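Local atomic coordinates of fructooligosaccharide ABC transporter substrate-binding protein FusA (Streptococcus pneumoniae, PDB entry 5G5Y), a protein that binds short- and long-chain fructooligosaccharides, preferring tetrasaccharides and larger, as the solute-binding component of the FusABC-MsmK ABC transporter that imports them. Residues A[60-65]-A[309-314]; A[7-12]-A[38-43]. All blocks are in the same frame, centred on the assembly; numbering follows the deposited sequence.

Contact 1: residues A[60-65]-A[309-314]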
loop_
_atom_site.group_PDB
_atom_site.type_symbol
_atom_site.label_atom_id
_atom_site.label_comp_id
_atom_site.label_asym_id
_atom_site.label_seq_id
_atom_site.Cartn_x
_atom_site.Cartn_y
_atom_site.Cartn_z
ATOM N N ASP A 60 1.779 29.408 -5.176
ATOM C CA ASP A 60 1.575 29.115 -6.620
ATOM C C ASP A 60 1.155 27.646 -6.832
ATOM O O ASP A 60 0.444 27.326 -7.792
ATOM C CB ASP A 60 2.837 29.416 -7.399
ATOM C CG ASP A 60 3.139 30.884 -7.469
ATOM O OD1 ASP A 60 2.180 31.641 -7.751
ATOM O OD2 ASP A 60 4.327 31.268 -7.254
ATOM N N ALA A 61 1.596 26.773 -5.918
ATOM C CA ALA A 61 1.307 25.326 -5.957
ATOM C C ALA A 61 1.522 24.720 -4.589
ATOM O O ALA A 61 2.238 25.293 -3.761
ATOM C CB ALA A 61 2.208 24.633 -6.948
ATOM N N ILE A 62 0.883 23.566 -4.339
ATOM C CA ILE A 62 1.068 22.829 -3.088
ATOM C C ILE A 62 1.767 21.531 -3.516
ATOM O O ILE A 62 1.192 20.742 -4.265
ATOM C CB ILE A 62 -0.272 22.547 -2.400
ATOM C CG1 ILE A 62 -1.011 23.860 -2.107
ATOM C CG2 ILE A 62 -0.066 21.730 -1.119
ATOM C CD1 ILE A 62 -2.437 23.658 -1.594
ATOM N N HIS A 63 3.002 21.362 -3.051
ATOM C CA HIS A 63 3.915 20.282 -3.398
ATOM C C HIS A 63 3.900 19.230 -2.294
ATOM O O HIS A 63 3.889 19.561 -1.111
ATOM C CB HIS A 63 5.281 20.890 -3.583
ATOM C CG HIS A 63 6.394 19.932 -3.786
ATOM N ND1 HIS A 63 7.101 19.402 -2.743
ATOM C CD2 HIS A 63 6.990 19.482 -4.914
ATOM C CE1 HIS A 63 8.068 18.627 -3.207
ATOM N NE2 HIS A 63 8.033 18.675 -4.523
ATOM N N ASN A 64 3.899 17.965 -2.682
ATOM C CA ASN A 64 3.898 16.848 -1.734
ATOM C C ASN A 64 2.641 16.855 -0.878
ATOM O O ASN A 64 2.657 16.554 0.297
ATOM C CB ASN A 64 5.201 16.854 -0.899
ATOM C CG ASN A 64 5.627 15.478 -0.445
ATOM O OD1 ASN A 64 5.385 14.482 -1.132
ATOM N ND2 ASN A 64 6.317 15.411 0.693
ATOM N N ASP A 65 1.535 17.157 -1.525
ATOM C CA ASP A 65 0.281 17.493 -0.875
ATOM C C ASP A 65 -0.518 16.361 -0.223
ATOM O O ASP A 65 -1.196 16.599 0.804
ATOM C CB ASP A 65 -0.638 18.145 -1.915
ATOM C CG ASP A 65 -1.948 18.703 -1.298
ATOM O OD1 ASP A 65 -2.024 18.969 -0.041
ATOM O OD2 ASP A 65 -2.892 18.871 -2.091
ATOM N N LYS A 309 0.096 14.458 -5.442
ATOM C CA LYS A 309 1.268 14.981 -4.796
ATOM C C LYS A 309 1.637 16.383 -5.271
ATOM O O LYS A 309 2.719 16.862 -4.938
ATOM C CB LYS A 309 2.442 14.029 -4.960
ATOM C CG LYS A 309 2.346 12.763 -4.167
ATOM C CD LYS A 309 2.266 12.928 -2.663
ATOM C CE LYS A 309 2.091 11.566 -2.027
ATOM N NZ LYS A 309 2.516 11.605 -0.620
ATOM N N MET A 310 0.775 17.020 -6.057
ATOM C CA MET A 310 0.932 18.440 -6.410
ATOM C C MET A 310 -0.321 18.941 -7.045
ATOM O O MET A 310 -0.860 18.273 -7.904
ATOM C CB MET A 310 2.058 18.663 -7.398
ATOM C CG MET A 310 2.473 20.117 -7.559
ATOM S SD MET A 310 4.254 20.226 -7.520
ATOM C CE MET A 310 4.527 21.988 -7.831
ATOM N N VAL A 311 -0.800 20.106 -6.599
ATOM C CA VAL A 311 -1.886 20.838 -7.231
ATOM C C VAL A 311 -1.410 22.271 -7.555
ATOM O O VAL A 311 -0.488 22.786 -6.942
ATOM C CB VAL A 311 -3.138 20.912 -6.363
ATOM C CG1 VAL A 311 -3.764 19.537 -6.152
ATOM C CG2 VAL A 311 -2.869 21.561 -5.011
ATOM N N ILE A 312 -2.045 22.892 -8.533
ATOM C CA ILE A 312 -1.705 24.242 -8.932
ATOM C C ILE A 312 -2.881 25.125 -8.528
ATOM O O ILE A 312 -4.049 24.816 -8.853
ATOM C CB ILE A 312 -1.447 24.302 -10.433
ATOM C CG1 ILE A 312 -0.159 23.529 -10.770
ATOM C CG2 ILE A 312 -1.382 25.777 -10.899
ATOM C CD1 ILE A 312 0.141 23.483 -12.269
ATOM N N THR A 313 -2.586 26.230 -7.843
ATOM C CA THR A 313 -3.658 27.087 -7.332
ATOM C C THR A 313 -4.139 28.088 -8.351
ATOM O O THR A 313 -3.437 28.408 -9.335
ATOM C CB THR A 313 -3.245 27.894 -6.102
ATOM O OG1 THR A 313 -2.265 28.848 -6.501
ATOM C CG2 THR A 313 -2.688 27.002 -5.044
ATOM N N SER A 314 -5.312 28.641 -8.060
ATOM C CA SER A 314 -5.894 29.697 -8.900
ATOM C C SER A 314 -5.153 31.034 -8.904
ATOM O O SER A 314 -5.525 31.893 -9.718
ATOM C CB SER A 314 -7.343 29.968 -8.469
ATOM O OG SER A 314 -7.337 30.445 -7.145
HETATM O O HOH W 1 5.057 11.926 -0.835
#

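Contact 2: residues A[7-12]-A[38-43]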
loop_
_atom_site.group_PDB
_atom_site.type_symbol
_atom_site.label_atom_id
_atom_site.label_comp_id
_atom_site.label_asym_id
_atom_site.label_seq_id
_atom_site.Cartn_x
_atom_site.Cartn_y
_atom_site.Cartn_z
ATOM N N PHE A 7 6.065 27.690 -3.450
ATOM C CA PHE A 7 5.442 26.386 -3.241
ATOM C C PHE A 7 5.283 26.136 -1.745
ATOM O O PHE A 7 6.250 26.271 -0.995
ATOM C CB PHE A 7 6.318 25.241 -3.783
ATOM C CG PHE A 7 6.416 25.158 -5.293
ATOM C CD1 PHE A 7 5.567 25.858 -6.143
ATOM C CD2 PHE A 7 7.311 24.255 -5.867
ATOM C CE1 PHE A 7 5.670 25.733 -7.525
ATOM C CE2 PHE A 7 7.422 24.144 -7.241
ATOM C CZ PHE A 7 6.585 24.874 -8.072
ATOM N N MET A 8 4.091 25.689 -1.340
ATOM C CA MET A 8 3.910 25.071 -0.013
ATOM C C MET A 8 4.340 23.617 -0.139
ATOM O O MET A 8 4.104 22.982 -1.189
ATOM C CB MET A 8 2.466 25.145 0.421
ATOM C CG MET A 8 2.179 24.628 1.842
ATOM S SD MET A 8 0.434 24.297 2.094
ATOM C CE MET A 8 -0.340 25.828 1.685
ATOM N N THR A 9 4.990 23.081 0.884
ATOM C CA THR A 9 5.401 21.688 0.871
ATOM C C THR A 9 5.305 21.037 2.246
ATOM O O THR A 9 5.153 21.721 3.251
ATOM C CB THR A 9 6.823 21.528 0.268
ATOM O OG1 THR A 9 7.094 20.147 -0.004
ATOM C CG2 THR A 9 7.914 22.100 1.167
ATOM N N ALA A 10 5.387 19.718 2.233
ATOM C CA ALA A 10 5.432 18.897 3.410
ATOM C C ALA A 10 6.768 18.141 3.401
ATOM O O ALA A 10 7.201 17.575 2.380
ATOM C CB ALA A 10 4.275 17.908 3.397
ATOM N N SER A 11 7.437 18.109 4.528
ATOM C CA SER A 11 8.678 17.340 4.653
ATOM C C SER A 11 8.831 16.784 6.046
ATOM O O SER A 11 8.150 17.195 6.972
ATOM C CB SER A 11 9.902 18.192 4.282
ATOM O OG SER A 11 10.094 19.264 5.201
ATOM N N SER A 12 9.753 15.862 6.177
ATOM C CA SER A 12 10.069 15.251 7.480
ATOM C C SER A 12 10.742 16.283 8.409
ATOM O O SER A 12 11.552 17.094 7.944
ATOM C CB SER A 12 11.010 14.054 7.290
ATOM O OG SER A 12 11.678 13.689 8.487
ATOM N N TRP A 38 10.067 28.253 -0.590
ATOM C CA TRP A 38 9.259 27.210 0.058
ATOM C C TRP A 38 8.555 27.685 1.302
ATOM O O TRP A 38 9.159 28.405 2.124
ATOM C CB TRP A 38 10.094 25.997 0.454
ATOM C CG TRP A 38 10.800 25.351 -0.662
ATOM C CD1 TRP A 38 12.075 25.613 -1.088
ATOM C CD2 TRP A 38 10.282 24.342 -1.547
ATOM N NE1 TRP A 38 12.371 24.839 -2.155
ATOM C CE2 TRP A 38 11.303 24.036 -2.456
ATOM C CE3 TRP A 38 9.063 23.659 -1.644
ATOM C CZ2 TRP A 38 11.137 23.082 -3.495
ATOM C CZ3 TRP A 38 8.902 22.713 -2.682
ATOM C CH2 TRP A 38 9.937 22.431 -3.564
ATOM N N THR A 39 7.308 27.219 1.465
ATOM C CA THR A 39 6.604 27.274 2.748
ATOM C C THR A 39 6.571 25.837 3.185
ATOM O O THR A 39 5.773 25.045 2.648
ATOM C CB THR A 39 5.180 27.868 2.616
ATOM O OG1 THR A 39 5.267 29.214 2.169
ATOM C CG2 THR A 39 4.429 27.855 3.954
ATOM N N ASN A 40 7.445 25.479 4.128
ATOM C CA ASN A 40 7.682 24.108 4.468
ATOM C C ASN A 40 7.076 23.739 5.815
ATOM O O ASN A 40 7.616 24.140 6.861
ATOM C CB ASN A 40 9.182 23.867 4.493
ATOM C CG ASN A 40 9.567 22.436 4.759
ATOM O OD1 ASN A 40 8.792 21.504 4.534
ATOM N ND2 ASN A 40 10.788 22.243 5.226
ATOM N N TYR A 41 5.990 22.958 5.789
ATOM C CA TYR A 41 5.351 22.489 7.022
ATOM C C TYR A 41 5.795 21.084 7.363
ATOM O O TYR A 41 5.564 20.142 6.603
ATOM C CB TYR A 41 3.847 22.586 6.907
ATOM C CG TYR A 41 3.329 23.978 6.690
ATOM C CD1 TYR A 41 3.788 25.072 7.456
ATOM C CD2 TYR A 41 2.317 24.218 5.756
ATOM C CE1 TYR A 41 3.281 26.342 7.256
ATOM C CE2 TYR A 41 1.800 25.473 5.535
ATOM C CZ TYR A 41 2.262 26.548 6.300
ATOM O OH TYR A 41 1.712 27.804 6.062
ATOM N N GLN A 42 6.458 20.946 8.506
ATOM C CA GLN A 42 7.093 19.711 8.888
ATOM C C GLN A 42 6.296 18.919 9.912
ATOM O O GLN A 42 6.710 17.845 10.295
ATOM C CB GLN A 42 8.511 20.005 9.369
ATOM C CG GLN A 42 9.351 20.547 8.220
ATOM C CD GLN A 42 10.813 20.661 8.520
ATOM O OE1 GLN A 42 11.189 21.500 9.313
ATOM N NE2 GLN A 42 11.650 19.895 7.836
ATOM N N SER A 43 5.154 19.445 10.333
ATOM C CA SER A 43 4.246 18.733 11.222
ATOM C C SER A 43 2.890 19.369 10.997
ATOM O O SER A 43 2.812 20.534 10.593
ATOM C CB SER A 43 4.690 18.893 12.692
ATOM O OG SER A 43 4.424 20.226 13.151
HETATM O O HOH W 2 4.715 17.489 7.052
#

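Contact 1: residues A[60-65]-A[309-314]
Asp60 meets Thr313 through the backbone: Thr313 N donates to Asp60 O over 3.2 Å. The carboxylate of Asp60 is turned elsewhere, with OD2 taking the backbone N-H of Lys6. At Ala61, a non-hydrogen-bonded partner of Ile312, the methyl CB packs 3.6 Å from Met310 CE. Ile62 and Val311 then form the hydrogen-bonded pair. Ile62 N reaches Val311 O at 3.0 Å, and Val311 N returns to Ile62 O at 3.1 Å. Their side chains run alongside each other, Ile62 CB lying 3.8 Å from Val311 CG2; Ile62 packs on Phe45 and Arg49 of helix 45-55, and Val311 on Ile81 and Ser118.

Strands 61-63 and 310-312 are thus an antiparallel pair at the edge of a mixed four-stranded sheet, in which strand 310-312 comes last, beyond 61-63. On the face carrying Ala61, His63 and Met310, the methionine sulfur sits at the edge of the imidazole, SD 3.9 Å from His63 CD2. The bend of the Met310 chain at chi2 (134°) sets SD beside the ring, and the extended last torsion carries CE on to Ala61 CB.

At Asn64 the strand gives way to a loop. Its N still bonds Lys309 O at 2.8 Å, though the hydrogen bond is bent, 137° at the hydrogen. Lys309 is a substrate-binding residue; its side chain runs beside that of Asn64, and one water bridges their ends, donating a hydrogen bond to Asn64 OD1 and accepting one from Lys309 NZ. Asn64 OD1 also accepts from Gly382 N. Lys309 and Met310 both face Phe119, forming a classic beta bulge. Asp65 brings OD2 within 4.0 Å of Val311 CG2, while its OD1 is salt-bridged to Arg49.

Contact 2: residues A[7-12]-A[38-43]
Strands 3-10 and 34-41, joined through helix 23-32, make a beta-alpha-beta unit, and Phe7-Ala10 pair in parallel with Trp38-Tyr41 over their C-terminal ends. The ladder alternates in the usual parallel way: Thr39 N bonds Phe7 O, Thr9 N bonds Thr39 O at 2.8 Å, and Tyr41 N bonds Thr9 O. A longer, weak bond from Ser11 N to Tyr41 O continues it past the strand end, where a water donates to Tyr41 O and, weakly, to Ser11 O.

On one face, the edge of Phe7 is directed at the face of the Trp38 six-membered ring in an offset edge-to-face pair, the planes at 72°. Thr9 packs against the same indole, CG2 3.4 Å from Trp38 CE3. Its chi1 of -168° sends OG1 away from the backbone N, where it binds His63 ND1, and sets CG2 between N and the carbonyl carbon, from where it meets Trp38 and Asn40. Trp38 NE1 is held by Asn20.

The other face carries Met8 and Tyr41. Met8 SD lies at the edge of the phenol ring, 3.9 Å from Tyr41 CE2, in a Met-aromatic contact; Met8 CG also touches CE2. Tyr41 OH is hydrogen-bonded to Asp52 and to a sulfate ion, probably from the crystallisation liquor.

Where the strands run out, polar side chains take over. Gln42 OE1 is taken by Lys17, and its NE2 donates to Ser11 OG at 3.1 Å. Ser11 OG in turn donates to Asn40 OD1, 2.7 Å away, in the carbonyl plane and on a lone pair.

How the contacts relate
Contact 2 closes before contact 1 opens along the chain, and their centres are 11 Å apart. Both belong to one mixed sheet, ordered 34-41, 3-10, 61-63, 310-312: contact 2 is its parallel edge pair, contact 1 its antiparallel one. Strands 3-10 and 61-63 are the central neighbours, joined by a probable hydrogen bond from His63 N to Met8 O (2.7 Å) and by Phe7 packing on Ala61 and Met310. Strand 310-312 returns to the sheet 244 residues after segment 60-65. Substrate-binding Lys309 and, near Ser12 and Asn64, Glu379 place one end of this sheet beside the fructooligosaccharide site.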